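Local coordinates for protein diacylglycerol lipase (Aspergillus oryzae, PDB 5XK2) that probably hydrolyses ester bonds of mono- and diacylglycerols as a class 3 lipase of the alpha/beta-hydrolase fold, at residues V75-T80 with D136-E141. Residues are numbered along the deposited sequence; the frame is centred on the assembly and turned at random.
Sequences VAVDNT and DELKPE
Leu138 carries the whole of the helix side of this contact, meeting Val75 and Val77 of the strand through methyl groups alone; no hydrogen bond joins the two segments. Along 136-141, the first two residues turn their carboxylates elsewhere: Asp136 OD1 is hydrogen-bonded to Tyr171 OH, and Glu137 OE2 forms a salt bridge with Lys133 one turn back on the helix. Leu138 then directs its side chain at the sheet. Its CG lies beside the backbone N (chi1 -71°) and opposite the carbonyl carbon, and from there both methyls reach the strand. Val77 meets them tip to tip: its CG2 lies 3.7 Å from Leu138 CD2 and 3.9 Å from Leu138 CD1, so one valine methyl touches both branches of the leucine fork. On Val77 this methyl is the one beside the backbone N, since CG1 takes the position anti to that nitrogen (chi1 176°). Val75, two residues earlier, uses its other branch. Its CG1 approaches Leu138 CD1 at 4.1 Å, and the two side chains pass flank to flank, pointing opposite ways. CD1 is thus shared by both valines, whereas, of the two, only Val77 comes within contact of CD2. The backbones stay well separated, with the CA atoms of Val77 and Leu138 8.5 Å apart. The carbonyl O of Leu138 accepts a hydrogen bond from His142 ND1, and past this residue the segment makes no further contact with 75-80; Lys139 NZ is hydrogen-bonded to Ser143 O. Ile84 of strand 83-89 touches all three contact residues, and Val75 also packs on Ile131 and Thr134. Such helix-on-sheet packing builds the layered alpha/beta-hydrolase core, here seating the C-terminal end of helix 118-138 against the mixed sheet, where strand 71-78 runs antiparallel between strands 58-65 and 83-89.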
loop_
_atom_site.group_PDB
_atom_site.type_symbol
_atom_site.label_atom_id
_atom_site.label_comp_id
_atom_site.label_asym_id
_atom_site.label_seq_id
_atom_site.Cartn_x
_atom_site.Cartn_y
_atom_site.Cartn_z
ATOM N N VAL A 75 -25.281 4.824 -6.370
ATOM C CA VAL A 75 -26.289 4.143 -7.174
ATOM C C VAL A 75 -26.611 5.078 -8.320
ATOM O O VAL A 75 -26.964 6.238 -8.090
ATOM C CB VAL A 75 -27.565 3.828 -6.384
ATOM C CG1 VAL A 75 -28.547 3.070 -7.270
ATOM C CG2 VAL A 75 -27.224 2.997 -5.144
ATOM N N ALA A 76 -26.452 4.593 -9.546
ATOM C CA ALA A 76 -26.675 5.431 -10.721
ATOM C C ALA A 76 -27.677 4.791 -11.674
ATOM O O ALA A 76 -27.928 3.573 -11.618
ATOM C CB ALA A 76 -25.348 5.680 -11.441
ATOM N N VAL A 77 -28.275 5.618 -12.522
ATOM C CA VAL A 77 -29.241 5.136 -13.498
ATOM C C VAL A 77 -28.633 5.296 -14.883
ATOM O O VAL A 77 -28.225 6.409 -15.256
ATOM C CB VAL A 77 -30.565 5.925 -13.425
ATOM C CG1 VAL A 77 -31.507 5.464 -14.521
ATOM C CG2 VAL A 77 -31.210 5.770 -12.060
ATOM N N ASP A 78 -28.575 4.197 -15.635
ATOM C CA ASP A 78 -28.103 4.226 -17.010
ATOM C C ASP A 78 -29.311 3.937 -17.909
ATOM O O ASP A 78 -29.735 2.787 -18.044
ATOM C CB ASP A 78 -26.989 3.185 -17.186
ATOM C CG ASP A 78 -26.429 3.124 -18.596
ATOM O OD1 ASP A 78 -27.093 3.560 -19.554
ATOM O OD2 ASP A 78 -25.304 2.583 -18.756
ATOM N N ASN A 79 -29.846 4.982 -18.540
ATOM C CA ASN A 79 -31.052 4.819 -19.352
ATOM C C ASN A 79 -30.719 4.369 -20.762
ATOM O O ASN A 79 -31.590 3.956 -21.523
ATOM C CB ASN A 79 -31.859 6.117 -19.382
ATOM C CG ASN A 79 -32.575 6.372 -18.073
ATOM O OD1 ASN A 79 -33.152 5.448 -17.484
ATOM N ND2 ASN A 79 -32.540 7.630 -17.605
ATOM N N THR A 80 -29.445 4.434 -21.113
ATOM C CA THR A 80 -29.025 3.954 -22.419
ATOM C C THR A 80 -28.989 2.441 -22.421
ATOM O O THR A 80 -29.512 1.794 -23.334
ATOM C CB THR A 80 -27.659 4.530 -22.785
ATOM O OG1 THR A 80 -27.795 5.946 -22.855
ATOM C CG2 THR A 80 -27.176 3.991 -24.132
ATOM N N ASP A 136 -35.501 0.453 -4.436
ATOM C CA ASP A 136 -36.957 0.388 -4.341
ATOM C C ASP A 136 -37.605 1.650 -4.944
ATOM O O ASP A 136 -38.616 1.559 -5.654
ATOM C CB ASP A 136 -37.378 0.184 -2.886
ATOM C CG ASP A 136 -37.069 -1.230 -2.370
ATOM O OD1 ASP A 136 -36.611 -2.093 -3.158
ATOM O OD2 ASP A 136 -37.303 -1.465 -1.166
ATOM N N GLU A 137 -37.009 2.812 -4.697
ATOM C CA GLU A 137 -37.523 4.066 -5.256
ATOM C C GLU A 137 -37.413 4.065 -6.787
ATOM O O GLU A 137 -38.284 4.584 -7.477
ATOM C CB GLU A 137 -36.774 5.265 -4.668
ATOM C CG GLU A 137 -37.091 5.527 -3.199
ATOM C CD GLU A 137 -36.136 6.500 -2.548
ATOM O OE1 GLU A 137 -35.112 6.846 -3.179
ATOM O OE2 GLU A 137 -36.425 6.938 -1.409
ATOM N N LEU A 138 -36.341 3.478 -7.315
ATOM C CA LEU A 138 -36.108 3.503 -8.753
ATOM C C LEU A 138 -36.951 2.494 -9.515
ATOM O O LEU A 138 -37.154 2.626 -10.713
ATOM C CB LEU A 138 -34.623 3.248 -9.046
ATOM C CG LEU A 138 -33.732 4.415 -8.660
ATOM C CD1 LEU A 138 -32.258 3.984 -8.725
ATOM C CD2 LEU A 138 -33.996 5.580 -9.624
ATOM N N LYS A 139 -37.455 1.482 -8.826
ATOM C CA LYS A 139 -38.095 0.377 -9.531
ATOM C C LYS A 139 -39.311 0.762 -10.394
ATOM O O LYS A 139 -39.381 0.357 -11.551
ATOM C CB LYS A 139 -38.505 -0.712 -8.522
ATOM C CG LYS A 139 -39.148 -1.933 -9.156
ATOM C CD LYS A 139 -38.107 -2.898 -9.656
ATOM C CE LYS A 139 -38.663 -4.316 -9.714
ATOM N NZ LYS A 139 -39.102 -4.655 -11.085
ATOM N N PRO A 140 -40.290 1.513 -9.842
ATOM C CA PRO A 140 -41.517 1.735 -10.628
ATOM C C PRO A 140 -41.318 2.362 -11.999
ATOM O O PRO A 140 -42.001 1.947 -12.930
ATOM C CB PRO A 140 -42.336 2.680 -9.738
ATOM C CG PRO A 140 -41.877 2.391 -8.376
ATOM C CD PRO A 140 -40.397 2.134 -8.509
ATOM N N GLU A 141 -40.408 3.325 -12.137
ATOM C CA GLU A 141 -40.206 3.954 -13.437
ATOM C C GLU A 141 -39.100 3.289 -14.263
ATOM O O GLU A 141 -38.824 3.712 -15.381
ATOM C CB GLU A 141 -39.877 5.446 -13.264
ATOM C CG GLU A 141 -40.945 6.281 -12.529
ATOM C CD GLU A 141 -42.298 6.307 -13.235
ATOM O OE1 GLU A 141 -42.353 5.955 -14.437
ATOM O OE2 GLU A 141 -43.311 6.692 -12.586
#